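Putative endo-1,4-beta-xylanase (PDB 5MSX) probably hydrolyses O-glycosyl bonds, as a family 43 glycoside hydrolase linked to arabinofuranosidase activity on the plant pectin RGII. Local coordinates at residues V74-Y82 / D424-T432; K318-D326 / P451-Y459. All blocks are in the same frame, centred on the assembly; numbering follows the deposited sequence.

Contact 1. Residues V74-Y82 / D424-T432; sequences VHWSFDGTY and DRKMCSPHT. With EDO (1,2-ethanediol), chain B.
A short antiparallel beta bridge joins the glycoside hydrolase family 43 region to the F5/8 type C domain, with Phe78 opposite Ser429. This is a hydrogen-bonded pair. Phe78 N donates a hydrogen bond to Ser429 O at 3.0 Å, and Ser429 N returns a bond of the same kind to Phe78 O. Next to it, Asp79 and Cys428 form a non-hydrogen-bonded pair. Gly80 N then bonds to Met427 O at 3.0 Å.

The Phe78 ring folds back over the partner strand. Its CG sits between the backbone N and the carbonyl carbon (chi1 82°), which brings one ring face onto the backbone of Cys428 and Ser429. Cys428 CA makes a CH-pi contact over that face, 4.0 Å from the ring centroid. Phe78 CE1 also meets Ser429 CB at 3.6 Å. Trp68 and Val66 of the family 43 region and Thr400 of the F5/8 region also touch Phe78. The ring thus lies between the family 43 part of the chain and the beta-sandwich typical of F5/8 type C domains.

Asp79 and Cys428 point their side chains to the sheet face opposite that of Phe78 and Ser429. The carboxylate of Asp79 meets Lys426 in a salt bridge, the two side chains crossing at about a right angle. The bond from Lys426 NZ to Asp79 OD2 is weak at 3.3 Å. Beyond the bridge, Pro430 follows a cis peptide bond. Its CD presses on Ser77 CB at 3.5 Å, a tight carbon contact. Ser429 OG accepts a 2.9 Å hydrogen bond from O1 of a 1,2-ethanediol, probably from the crystallisation liquor.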
ATOM      1  N   VAL C  74       4.891  -9.096 -31.978  1.00 25.03           N
ATOM      2  CA  VAL C  74       5.481  -9.951 -33.023  1.00 27.29           C
ATOM      3  C   VAL C  74       6.960 -10.193 -32.702  1.00 28.41           C
ATOM      4  O   VAL C  74       7.406 -11.334 -32.619  1.00 27.12           O
ATOM      5  CB  VAL C  74       5.301  -9.296 -34.395  1.00 27.96           C
ATOM      6  CG1 VAL C  74       5.945 -10.113 -35.499  1.00 28.34           C
ATOM      7  CG2 VAL C  74       3.812  -9.118 -34.674  1.00 28.54           C
ATOM      8  N   HIS C  75       7.708  -9.106 -32.510  1.00 28.26           N
ATOM      9  CA  HIS C  75       9.118  -9.172 -32.137  1.00 27.46           C
ATOM     10  C   HIS C  75       9.297  -9.117 -30.650  1.00 24.23           C
ATOM     11  O   HIS C  75       8.969  -8.110 -30.036  1.00 25.51           O
ATOM     12  CB  HIS C  75       9.865  -8.010 -32.802  1.00 31.01           C
ATOM     13  CG  HIS C  75       9.739  -8.027 -34.289  1.00 33.33           C
ATOM     14  ND1 HIS C  75       8.805  -7.271 -34.965  1.00 35.17           N
ATOM     15  CD2 HIS C  75      10.379  -8.764 -35.225  1.00 35.39           C
ATOM     16  CE1 HIS C  75       8.902  -7.514 -36.260  1.00 35.44           C
ATOM     17  NE2 HIS C  75       9.852  -8.413 -36.444  1.00 36.03           N
ATOM     18  N   TRP C  76       9.838 -10.193 -30.079  1.00 22.66           N
ATOM     19  CA  TRP C  76       9.991 -10.361 -28.638  1.00 23.10           C
ATOM     20  C   TRP C  76      11.454 -10.451 -28.276  1.00 23.51           C
ATOM     21  O   TRP C  76      12.238 -10.911 -29.088  1.00 25.94           O
ATOM     22  CB  TRP C  76       9.292 -11.653 -28.198  1.00 22.29           C
ATOM     23  CG  TRP C  76       7.792 -11.603 -28.359  1.00 22.05           C
ATOM     24  CD1 TRP C  76       7.069 -11.914 -29.478  1.00 21.05           C
ATOM     25  CD2 TRP C  76       6.843 -11.197 -27.362  1.00 20.87           C
ATOM     26  NE1 TRP C  76       5.729 -11.719 -29.237  1.00 21.30           N
ATOM     27  CE2 TRP C  76       5.563 -11.281 -27.947  1.00 21.01           C
ATOM     28  CE3 TRP C  76       6.956 -10.753 -26.035  1.00 21.74           C
ATOM     29  CZ2 TRP C  76       4.384 -10.940 -27.241  1.00 21.89           C
ATOM     30  CZ3 TRP C  76       5.788 -10.423 -25.323  1.00 21.83           C
ATOM     31  CH2 TRP C  76       4.521 -10.528 -25.931  1.00 22.18           C
ATOM     32  N   SER C  77      11.829 -10.024 -27.069  1.00 22.49           N
ATOM     33  CA  SER C  77      13.194 -10.197 -26.605  1.00 22.60           C
ATOM     34  C   SER C  77      13.289 -10.232 -25.106  1.00 22.31           C
ATOM     35  O   SER C  77      12.377  -9.852 -24.411  1.00 20.84           O
ATOM     36  CB  SER C  77      14.099  -9.091 -27.162  1.00 24.80           C
ATOM     37  OG  SER C  77      13.654  -7.821 -26.741  1.00 26.32           O
ATOM     38  N   PHE C  78      14.401 -10.742 -24.610  1.00 23.48           N
ATOM     39  CA  PHE C  78      14.717 -10.698 -23.193  1.00 25.26           C
ATOM     40  C   PHE C  78      16.231 -10.532 -23.033  1.00 27.88           C
ATOM     41  O   PHE C  78      17.006 -10.799 -23.978  1.00 26.28           O
ATOM     42  CB  PHE C  78      14.251 -11.961 -22.452  1.00 25.61           C
ATOM     43  CG  PHE C  78      15.197 -13.139 -22.574  1.00 24.97           C
ATOM     44  CD1 PHE C  78      15.123 -13.986 -23.675  1.00 25.76           C
ATOM     45  CD2 PHE C  78      16.161 -13.408 -21.580  1.00 25.00           C
ATOM     46  CE1 PHE C  78      16.013 -15.055 -23.803  1.00 27.26           C
ATOM     47  CE2 PHE C  78      17.046 -14.475 -21.712  1.00 25.30           C
ATOM     48  CZ  PHE C  78      16.967 -15.306 -22.825  1.00 26.32           C
ATOM     49  N   ASP C  79      16.617 -10.111 -21.833  1.00 28.73           N
ATOM     50  CA  ASP C  79      18.016 -10.001 -21.462  1.00 34.98           C
ATOM     51  C   ASP C  79      18.165 -10.225 -19.964  1.00 34.46           C
ATOM     52  O   ASP C  79      17.705  -9.427 -19.179  1.00 34.96           O
ATOM     53  CB  ASP C  79      18.571  -8.627 -21.863  1.00 39.36           C
ATOM     54  CG  ASP C  79      20.084  -8.504 -21.630  1.00 42.79           C
ATOM     55  OD1 ASP C  79      20.708  -9.413 -21.036  1.00 46.11           O
ATOM     56  OD2 ASP C  79      20.650  -7.481 -22.040  1.00 48.71           O
ATOM     57  N   GLY C  80      18.829 -11.315 -19.583  1.00 32.60           N
ATOM     58  CA  GLY C  80      19.027 -11.650 -18.178  1.00 31.26           C
ATOM     59  C   GLY C  80      17.765 -12.136 -17.477  1.00 31.94           C
ATOM     60  O   GLY C  80      16.742 -12.453 -18.125  1.00 29.73           O
ATOM     61  N   THR C  81      17.857 -12.203 -16.148  1.00 29.33           N
ATOM     62  CA  THR C  81      16.743 -12.562 -15.301  1.00 30.44           C
ATOM     63  C   THR C  81      16.171 -11.291 -14.678  1.00 34.90           C
ATOM     64  O   THR C  81      16.850 -10.259 -14.635  1.00 34.93           O
ATOM     65  CB  THR C  81      17.116 -13.591 -14.220  1.00 31.85           C
ATOM     66  OG1 THR C  81      15.979 -13.845 -13.383  1.00 32.14           O
ATOM     67  CG2 THR C  81      18.312 -13.127 -13.338  1.00 33.18           C
ATOM     68  N   TYR C  82      14.906 -11.368 -14.249  1.00 33.22           N
ATOM     69  CA  TYR C  82      14.225 -10.279 -13.534  1.00 30.28           C
ATOM     70  C   TYR C  82      14.160 -10.592 -12.038  1.00 29.92           C
ATOM     71  O   TYR C  82      13.665  -9.781 -11.276  1.00 29.86           O
ATOM     72  CB  TYR C  82      12.799  -9.995 -14.122  1.00 28.06           C
ATOM     73  CG  TYR C  82      11.799 -11.145 -14.012  1.00 26.18           C
ATOM     74  CD1 TYR C  82      11.045 -11.349 -12.856  1.00 25.38           C
ATOM     75  CD2 TYR C  82      11.614 -12.034 -15.064  1.00 25.96           C
ATOM     76  CE1 TYR C  82      10.129 -12.394 -12.762  1.00 26.11           C
ATOM     77  CE2 TYR C  82      10.704 -13.071 -14.981  1.00 25.48           C
ATOM     78  CZ  TYR C  82       9.956 -13.253 -13.837  1.00 26.09           C
ATOM     79  OH  TYR C  82       9.081 -14.304 -13.770  1.00 25.96           O
ATOM     80  N   ASP C 424      32.305 -15.069 -24.752  1.00 44.09           N
ATOM     81  CA  ASP C 424      31.520 -15.250 -23.502  1.00 43.38           C
ATOM     82  C   ASP C 424      30.032 -15.465 -23.811  1.00 42.32           C
ATOM     83  O   ASP C 424      29.456 -14.744 -24.618  1.00 42.71           O
ATOM     84  CB  ASP C 424      31.661 -14.033 -22.579  1.00 41.81           C
ATOM     85  N   ARG C 425      29.443 -16.489 -23.193  1.00 42.41           N
ATOM     86  CA  ARG C 425      27.993 -16.685 -23.132  1.00 42.76           C
ATOM     87  C   ARG C 425      27.299 -15.398 -22.707  1.00 42.96           C
ATOM     88  O   ARG C 425      27.619 -14.856 -21.661  1.00 44.07           O
ATOM     89  CB  ARG C 425      27.631 -17.728 -22.074  1.00 43.29           C
ATOM     90  CG  ARG C 425      27.553 -19.160 -22.519  1.00 42.91           C
ATOM     91  CD  ARG C 425      27.169 -20.042 -21.330  1.00 43.42           C
ATOM     92  NE  ARG C 425      27.687 -21.390 -21.520  1.00 44.66           N
ATOM     93  CZ  ARG C 425      27.082 -22.374 -22.183  1.00 46.99           C
ATOM     94  NH1 ARG C 425      25.866 -22.236 -22.726  1.00 48.06           N
ATOM     95  NH2 ARG C 425      27.704 -23.542 -22.287  1.00 51.11           N
ATOM     96  N   LYS C 426      26.373 -14.910 -23.513  1.00 41.32           N
ATOM     97  CA  LYS C 426      25.467 -13.863 -23.076  1.00 41.09           C
ATOM     98  C   LYS C 426      24.028 -14.439 -23.117  1.00 40.26           C
ATOM     99  O   LYS C 426      23.617 -15.000 -24.136  1.00 36.84           O
ATOM    100  CB  LYS C 426      25.649 -12.637 -23.953  1.00 42.33           C
ATOM    101  CG  LYS C 426      24.748 -11.462 -23.620  1.00 46.51           C
ATOM    102  CD  LYS C 426      25.128 -10.233 -24.435  1.00 49.14           C
ATOM    103  CE  LYS C 426      24.009  -9.206 -24.528  1.00 52.45           C
ATOM    104  NZ  LYS C 426      23.248  -9.048 -23.257  1.00 56.00           N
ATOM    105  N   MET C 427      23.318 -14.322 -21.989  1.00 37.01           N
ATOM    106  CA  MET C 427      22.020 -14.935 -21.764  1.00 36.21           C
ATOM    107  C   MET C 427      20.955 -13.911 -22.160  1.00 35.36           C
ATOM    108  O   MET C 427      20.461 -13.156 -21.320  1.00 34.00           O
ATOM    109  CB  MET C 427      21.852 -15.375 -20.292  1.00 38.25           C
ATOM    110  CG  MET C 427      22.495 -16.705 -19.893  1.00 40.66           C
ATOM    111  SD  MET C 427      24.313 -16.833 -19.791  1.00 46.23           S
ATOM    112  CE  MET C 427      24.656 -15.653 -18.475  1.00 48.22           C
ATOM    113  N   CYS C 428      20.634 -13.871 -23.450  1.00 30.49           N
ATOM    114  CA  CYS C 428      19.673 -12.928 -23.976  1.00 30.46           C
ATOM    115  C   CYS C 428      19.075 -13.500 -25.266  1.00 28.73           C
ATOM    116  O   CYS C 428      19.490 -14.547 -25.698  1.00 30.21           O
ATOM    117  CB  CYS C 428      20.360 -11.593 -24.225  1.00 32.56           C
ATOM    118  SG  CYS C 428      21.499 -11.584 -25.632  1.00 39.81           S
ATOM    119  N   SER C 429      18.077 -12.851 -25.847  1.00 26.79           N
ATOM    120  CA  SER C 429      17.610 -13.185 -27.207  1.00 26.93           C
ATOM    121  C   SER C 429      16.814 -12.011 -27.727  1.00 26.08           C
ATOM    122  O   SER C 429      16.061 -11.447 -26.971  1.00 28.71           O
ATOM    123  CB  SER C 429      16.716 -14.443 -27.244  1.00 25.20           C
ATOM    124  OG  SER C 429      16.567 -14.893 -28.591  1.00 25.50           O
ATOM    125  N   PRO C 430      16.963 -11.610 -28.976  1.00 26.93           N
ATOM    126  CA  PRO C 430      17.919 -12.165 -29.918  1.00 29.14           C
ATOM    127  C   PRO C 430      19.358 -11.690 -29.664  1.00 32.23           C
ATOM    128  O   PRO C 430      19.596 -10.822 -28.823  1.00 34.66           O
ATOM    129  CB  PRO C 430      17.403 -11.669 -31.253  1.00 28.17           C
ATOM    130  CG  PRO C 430      16.713 -10.358 -30.929  1.00 29.36           C
ATOM    131  CD  PRO C 430      16.233 -10.456 -29.514  1.00 27.15           C
ATOM    132  N   HIS C 431      20.312 -12.307 -30.352  1.00 33.41           N
ATOM    133  CA  HIS C 431      21.679 -11.770 -30.456  1.00 32.02           C
ATOM    134  C   HIS C 431      21.792 -10.926 -31.698  1.00 30.64           C
ATOM    135  O   HIS C 431      21.623 -11.439 -32.812  1.00 32.48           O
ATOM    136  CB  HIS C 431      22.673 -12.906 -30.497  1.00 31.52           C
ATOM    137  CG  HIS C 431      23.037 -13.399 -29.152  1.00 32.55           C
ATOM    138  ND1 HIS C 431      22.344 -14.400 -28.507  1.00 34.15           N
ATOM    139  CD2 HIS C 431      24.005 -12.996 -28.302  1.00 36.45           C
ATOM    140  CE1 HIS C 431      22.898 -14.605 -27.321  1.00 35.89           C
ATOM    141  NE2 HIS C 431      23.905 -13.772 -27.178  1.00 38.02           N
ATOM    142  N   THR C 432      22.047  -9.632 -31.509  1.00 32.27           N
ATOM    143  CA  THR C 432      22.025  -8.643 -32.577  1.00 33.68           C
ATOM    144  C   THR C 432      23.458  -8.182 -32.895  1.00 37.20           C
ATOM    145  O   THR C 432      24.216  -7.884 -31.995  1.00 38.85           O
ATOM    146  CB  THR C 432      21.140  -7.435 -32.196  1.00 35.47           C
ATOM    147  OG1 THR C 432      19.778  -7.861 -32.075  1.00 38.25           O
ATOM    148  CG2 THR C 432      21.169  -6.352 -33.276  1.00 35.42           C
TER
HETATM  149  C1  EDO B 514      19.410 -16.811 -27.799  1.00 32.14           C
HETATM  150  O1  EDO B 514      19.157 -16.052 -28.982  1.00 29.07           O
HETATM  151  C2  EDO B 514      20.809 -16.709 -27.175  1.00 33.33           C
HETATM  152  O2  EDO B 514      21.081 -17.413 -25.953  1.00 33.92           O

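Contact 2. Residues K318-D326 / P451-Y459. With CA (calcium ion), chain T.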
ATOM      1  N   LYS C 318       7.003   1.339 -35.795  1.00 50.34           N
ATOM      2  CA  LYS C 318       7.917   1.425 -36.926  1.00 53.05           C
ATOM      3  C   LYS C 318       8.950   0.333 -36.745  1.00 50.92           C
ATOM      4  O   LYS C 318       9.451   0.102 -35.643  1.00 55.15           O
ATOM      5  CB  LYS C 318       8.594   2.806 -37.011  1.00 53.43           C
ATOM      6  N   SER C 319       9.249  -0.358 -37.824  1.00 49.88           N
ATOM      7  CA  SER C 319      10.321  -1.344 -37.800  1.00 49.90           C
ATOM      8  C   SER C 319      10.813  -1.581 -39.203  1.00 46.42           C
ATOM      9  O   SER C 319      10.175  -1.199 -40.182  1.00 45.79           O
ATOM     10  CB  SER C 319       9.815  -2.646 -37.192  1.00 49.93           C
ATOM     11  OG  SER C 319       8.567  -2.975 -37.765  1.00 49.26           O
ATOM     12  N   ASP C 320      11.944  -2.246 -39.296  1.00 48.80           N
ATOM     13  CA  ASP C 320      12.565  -2.461 -40.576  1.00 51.76           C
ATOM     14  C   ASP C 320      12.061  -3.725 -41.229  1.00 51.92           C
ATOM     15  O   ASP C 320      11.715  -4.694 -40.560  1.00 52.36           O
ATOM     16  CB  ASP C 320      14.061  -2.470 -40.396  1.00 54.67           C
ATOM     17  CG  ASP C 320      14.540  -1.200 -39.764  1.00 55.45           C
ATOM     18  OD1 ASP C 320      14.311  -0.146 -40.389  1.00 62.22           O
ATOM     19  OD2 ASP C 320      15.085  -1.245 -38.641  1.00 52.42           O
ATOM     20  N   LYS C 321      11.987  -3.668 -42.551  1.00 54.00           N
ATOM     21  CA  LYS C 321      11.602  -4.786 -43.374  1.00 55.60           C
ATOM     22  C   LYS C 321      12.802  -5.740 -43.460  1.00 55.00           C
ATOM     23  O   LYS C 321      13.959  -5.308 -43.434  1.00 52.93           O
ATOM     24  CB  LYS C 321      11.173  -4.271 -44.756  1.00 59.51           C
ATOM     25  CG  LYS C 321      10.866  -5.322 -45.808  1.00 64.86           C
ATOM     26  CD  LYS C 321       9.631  -6.140 -45.476  1.00 67.70           C
ATOM     27  CE  LYS C 321       9.608  -7.434 -46.278  1.00 71.49           C
ATOM     28  NZ  LYS C 321       8.556  -8.366 -45.783  1.00 75.11           N
ATOM     29  N   LYS C 322      12.504  -7.028 -43.580  1.00 52.58           N
ATOM     30  CA  LYS C 322      13.489  -8.098 -43.520  1.00 52.18           C
ATOM     31  C   LYS C 322      14.001  -8.458 -44.928  1.00 50.13           C
ATOM     32  O   LYS C 322      13.249  -8.397 -45.906  1.00 46.91           O
ATOM     33  CB  LYS C 322      12.820  -9.308 -42.867  1.00 55.27           C
ATOM     34  CG  LYS C 322      13.757 -10.323 -42.251  1.00 59.15           C
ATOM     35  CD  LYS C 322      13.066 -11.670 -42.057  1.00 62.26           C
ATOM     36  CE  LYS C 322      11.818 -11.564 -41.195  1.00 63.99           C
ATOM     37  NZ  LYS C 322      11.331 -12.901 -40.750  1.00 67.93           N
ATOM     38  N   MET C 323      15.274  -8.858 -45.023  1.00 52.55           N
ATOM     39  CA  MET C 323      15.884  -9.247 -46.310  1.00 52.44           C
ATOM     40  C   MET C 323      15.465 -10.659 -46.727  1.00 49.84           C
ATOM     41  O   MET C 323      15.409 -11.557 -45.889  1.00 45.00           O
ATOM     42  CB  MET C 323      17.409  -9.204 -46.215  1.00 55.74           C
ATOM     43  CG  MET C 323      17.982  -7.885 -45.717  1.00 59.35           C
ATOM     44  SD  MET C 323      19.575  -7.483 -46.465  1.00 60.99           S
ATOM     45  CE  MET C 323      18.968  -6.971 -48.068  1.00 57.35           C
ATOM     46  N   LYS C 324      15.179 -10.843 -48.016  1.00 48.61           N
ATOM     47  CA  LYS C 324      14.836 -12.152 -48.573  1.00 49.22           C
ATOM     48  C   LYS C 324      16.102 -12.996 -48.709  1.00 51.26           C
ATOM     49  O   LYS C 324      16.987 -12.663 -49.496  1.00 60.43           O
ATOM     50  CB  LYS C 324      14.168 -12.008 -49.943  1.00 46.62           C
ATOM     51  N   ILE C 325      16.193 -14.069 -47.926  1.00 49.80           N
ATOM     52  CA  ILE C 325      17.292 -15.032 -48.010  1.00 47.14           C
ATOM     53  C   ILE C 325      17.001 -16.024 -49.143  1.00 47.51           C
ATOM     54  O   ILE C 325      15.868 -16.486 -49.293  1.00 48.87           O
ATOM     55  CB  ILE C 325      17.525 -15.728 -46.650  1.00 48.77           C
ATOM     56  CG1 ILE C 325      18.042 -14.691 -45.646  1.00 48.92           C
ATOM     57  CG2 ILE C 325      18.519 -16.882 -46.781  1.00 51.00           C
ATOM     58  CD1 ILE C 325      18.190 -15.195 -44.225  1.00 49.91           C
ATOM     59  N   ASP C 326      18.015 -16.322 -49.959  1.00 47.98           N
ATOM     60  CA  ASP C 326      17.831 -17.169 -51.149  1.00 47.52           C
ATOM     61  C   ASP C 326      17.990 -18.669 -50.881  1.00 43.64           C
ATOM     62  O   ASP C 326      17.197 -19.463 -51.369  1.00 40.07           O
ATOM     63  CB  ASP C 326      18.796 -16.762 -52.257  1.00 53.02           C
ATOM     64  CG  ASP C 326      18.466 -17.431 -53.570  1.00 58.26           C
ATOM     65  OD1 ASP C 326      17.415 -17.088 -54.152  1.00 63.13           O
ATOM     66  OD2 ASP C 326      19.243 -18.311 -54.009  1.00 66.44           O
ATOM     67  N   PRO C 451      23.386 -25.833 -30.100  1.00 31.21           N
ATOM     68  CA  PRO C 451      23.656 -25.439 -31.474  1.00 30.22           C
ATOM     69  C   PRO C 451      22.411 -25.496 -32.392  1.00 30.69           C
ATOM     70  O   PRO C 451      22.269 -26.413 -33.209  1.00 30.47           O
ATOM     71  CB  PRO C 451      24.758 -26.433 -31.897  1.00 32.03           C
ATOM     72  CG  PRO C 451      24.444 -27.672 -31.129  1.00 32.40           C
ATOM     73  CD  PRO C 451      23.893 -27.190 -29.805  1.00 31.26           C
ATOM     74  N   GLY C 452      21.522 -24.507 -32.251  1.00 28.25           N
ATOM     75  CA  GLY C 452      20.303 -24.445 -33.028  1.00 26.51           C
ATOM     76  C   GLY C 452      19.687 -23.074 -33.053  1.00 26.07           C
ATOM     77  O   GLY C 452      19.974 -22.259 -32.185  1.00 26.04           O
ATOM     78  N   ILE C 453      18.847 -22.828 -34.055  1.00 25.16           N
ATOM     79  CA  ILE C 453      18.252 -21.531 -34.298  1.00 25.75           C
ATOM     80  C   ILE C 453      16.754 -21.677 -34.653  1.00 25.86           C
ATOM     81  O   ILE C 453      16.390 -22.359 -35.652  1.00 23.73           O
ATOM     82  CB  ILE C 453      18.971 -20.809 -35.472  1.00 26.15           C
ATOM     83  CG1 ILE C 453      20.476 -20.638 -35.189  1.00 26.83           C
ATOM     84  CG2 ILE C 453      18.344 -19.451 -35.729  1.00 26.12           C
ATOM     85  CD1 ILE C 453      21.210 -19.839 -36.258  1.00 27.71           C
ATOM     86  N   TRP C 454      15.905 -21.017 -33.849  1.00 24.23           N
ATOM     87  CA  TRP C 454      14.478 -20.795 -34.179  1.00 22.57           C
ATOM     88  C   TRP C 454      14.273 -19.811 -35.336  1.00 23.64           C
ATOM     89  O   TRP C 454      13.521 -20.081 -36.280  1.00 21.70           O
ATOM     90  CB  TRP C 454      13.722 -20.247 -32.959  1.00 20.35           C
ATOM     91  CG  TRP C 454      13.648 -21.123 -31.761  1.00 18.70           C
ATOM     92  CD1 TRP C 454      14.337 -20.979 -30.608  1.00 17.60           C
ATOM     93  CD2 TRP C 454      12.808 -22.278 -31.590  1.00 17.77           C
ATOM     94  NE1 TRP C 454      13.987 -21.961 -29.712  1.00 18.35           N
ATOM     95  CE2 TRP C 454      13.066 -22.790 -30.298  1.00 18.55           C
ATOM     96  CE3 TRP C 454      11.887 -22.945 -32.417  1.00 17.22           C
ATOM     97  CZ2 TRP C 454      12.425 -23.937 -29.799  1.00 17.94           C
ATOM     98  CZ3 TRP C 454      11.266 -24.073 -31.942  1.00 17.09           C
ATOM     99  CH2 TRP C 454      11.514 -24.548 -30.631  1.00 17.55           C
ATOM    100  N   GLU C 455      14.912 -18.645 -35.246  1.00 26.26           N
ATOM    101  CA  GLU C 455      14.749 -17.576 -36.245  1.00 28.39           C
ATOM    102  C   GLU C 455      16.021 -16.762 -36.388  1.00 29.13           C
ATOM    103  O   GLU C 455      16.671 -16.448 -35.393  1.00 29.79           O
ATOM    104  CB  GLU C 455      13.577 -16.621 -35.916  1.00 32.25           C
ATOM    105  CG  GLU C 455      12.195 -17.112 -36.357  1.00 36.37           C
ATOM    106  CD  GLU C 455      12.156 -17.483 -37.841  1.00 41.29           C
ATOM    107  OE1 GLU C 455      12.509 -16.619 -38.669  1.00 45.17           O
ATOM    108  OE2 GLU C 455      11.818 -18.642 -38.190  1.00 41.56           O
ATOM    109  N   TRP C 456      16.357 -16.416 -37.629  1.00 29.08           N
ATOM    110  CA  TRP C 456      17.548 -15.626 -37.928  1.00 30.95           C
ATOM    111  C   TRP C 456      17.094 -14.582 -38.912  1.00 30.15           C
ATOM    112  O   TRP C 456      16.794 -14.888 -40.069  1.00 31.02           O
ATOM    113  CB  TRP C 456      18.670 -16.499 -38.488  1.00 32.38           C
ATOM    114  CG  TRP C 456      19.973 -15.799 -38.839  1.00 37.51           C
ATOM    115  CD1 TRP C 456      20.386 -14.553 -38.445  1.00 40.55           C
ATOM    116  CD2 TRP C 456      21.042 -16.336 -39.636  1.00 38.88           C
ATOM    117  NE1 TRP C 456      21.628 -14.271 -38.975  1.00 41.47           N
ATOM    118  CE2 TRP C 456      22.055 -15.350 -39.703  1.00 41.80           C
ATOM    119  CE3 TRP C 456      21.234 -17.547 -40.314  1.00 39.12           C
ATOM    120  CZ2 TRP C 456      23.254 -15.549 -40.407  1.00 42.03           C
ATOM    121  CZ3 TRP C 456      22.423 -17.744 -41.012  1.00 42.12           C
ATOM    122  CH2 TRP C 456      23.417 -16.746 -41.056  1.00 41.38           C
ATOM    123  N   ASN C 457      16.989 -13.356 -38.425  1.00 30.68           N
ATOM    124  CA  ASN C 457      16.467 -12.246 -39.230  1.00 32.56           C
ATOM    125  C   ASN C 457      17.624 -11.343 -39.619  1.00 32.80           C
ATOM    126  O   ASN C 457      18.459 -10.985 -38.776  1.00 32.55           O
ATOM    127  CB  ASN C 457      15.427 -11.454 -38.447  1.00 32.07           C
ATOM    128  CG  ASN C 457      14.210 -12.288 -38.087  1.00 30.34           C
ATOM    129  OD1 ASN C 457      13.806 -13.172 -38.812  1.00 29.72           O
ATOM    130  ND2 ASN C 457      13.639 -12.003 -36.957  1.00 31.33           N
ATOM    131  N   ILE C 458      17.657 -11.016 -40.900  1.00 35.68           N
ATOM    132  CA  ILE C 458      18.701 -10.206 -41.505  1.00 38.02           C
ATOM    133  C   ILE C 458      18.016  -8.969 -42.058  1.00 37.40           C
ATOM    134  O   ILE C 458      17.037  -9.077 -42.780  1.00 38.39           O
ATOM    135  CB  ILE C 458      19.402 -10.997 -42.622  1.00 39.89           C
ATOM    136  CG1 ILE C 458      20.199 -12.147 -41.984  1.00 40.50           C
ATOM    137  CG2 ILE C 458      20.285 -10.084 -43.465  1.00 41.38           C
ATOM    138  CD1 ILE C 458      20.995 -13.010 -42.947  1.00 41.60           C
ATOM    139  N   TYR C 459      18.523  -7.802 -41.684  1.00 38.39           N
ATOM    140  CA  TYR C 459      17.968  -6.532 -42.123  1.00 41.62           C
ATOM    141  C   TYR C 459      19.062  -5.730 -42.842  1.00 43.57           C
ATOM    142  O   TYR C 459      18.743  -4.884 -43.662  1.00 42.97           O
ATOM    143  CB  TYR C 459      17.445  -5.724 -40.922  1.00 42.07           C
ATOM    144  CG  TYR C 459      16.421  -6.430 -40.049  1.00 40.38           C
ATOM    145  CD1 TYR C 459      15.059  -6.363 -40.341  1.00 40.04           C
ATOM    146  CD2 TYR C 459      16.816  -7.154 -38.917  1.00 41.81           C
ATOM    147  CE1 TYR C 459      14.113  -7.000 -39.538  1.00 41.14           C
ATOM    148  CE2 TYR C 459      15.880  -7.801 -38.110  1.00 41.99           C
ATOM    149  CZ  TYR C 459      14.529  -7.716 -38.419  1.00 41.15           C
ATOM    150  OH  TYR C 459      13.610  -8.359 -37.617  1.00 38.98           O
TER
HETATM  151 CA    CA T 502      11.789 -21.147 -37.588  1.00 34.83          CA
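The last strand of the chain, in the F5/8 type C beta-sandwich, meets segment 318-326 at Met323 and Ile458. Met323 N bonds to Ile458 O at 2.9 Å. Apolar side chains pack beside it. Met323 CG lies 3.9 Å from Ile458 CG2, the two side chains crossing at about a right angle. Ile458 uses its other branch for Ile325. With CG1 anti to the carbonyl carbon (chi1 -68°), its CD1 meets Ile325 CD1 at 3.8 Å and also lies above one face of the Trp456 ring, offset from its centre. Leu442 and Ala381 continue this apolar packing into the sheet.

The other side is looser and more polar. Asp320, Lys321 and Lys322 form the solvent-facing side, with the buried Tyr459 ring against their backbone. Lys322 runs its chain past Ile458 O and bends at chi3 toward Asn457. Its NZ bonds to Asn457 OD1 at 3.2 Å, from above the carbonyl plane rather than on a lone pair. Glu455 OE1 is 4.4 Å from Lys322 NZ, too far for a salt bridge, though the opposite charges probably attract. An alanine in place of Asn457 would probably leave the Lys322 ammonium without this acceptor and let the end of its chain swing more freely. Lys321 O comes to the edge of the Tyr459 ring, 3.4 Å from Tyr459 CD1, and Asp320 O lies near Tyr459 CE1. Arg391 makes a cation-pi contact with the same ring.

Further back along the strand, Trp454 and Glu455 both face Tyr395 in a classic beta bulge. Trp454 O and Glu455 OE2 bind the calcium ion, the latter at 2.6 Å. Phe357, Asp360, Ala362 and Ser365 complete this site, in keeping with the calcium-binding beta-sandwich of F5/8 type C domains.

Overall arrangement
From the N terminus, the chain first passes 74-82 in the family 43 region. It later reaches 318-326, which leads into strand 325-330 of the F5/8 sheet. Segment 424-432 then closes contact 1 across 341 residues. Segment 451-459, at the C terminus, closes contact 2 across 124 residues. The segments alternate, so the two loops cross and neither nests in the other. Contact 1 ties the two sequence-family regions together. Contact 2 joins the last strand to the segment running into strand 325-330 of the same sheet. Both reach that sheet, with centres about 16 Å apart, and they touch where His75 packs near Tyr459.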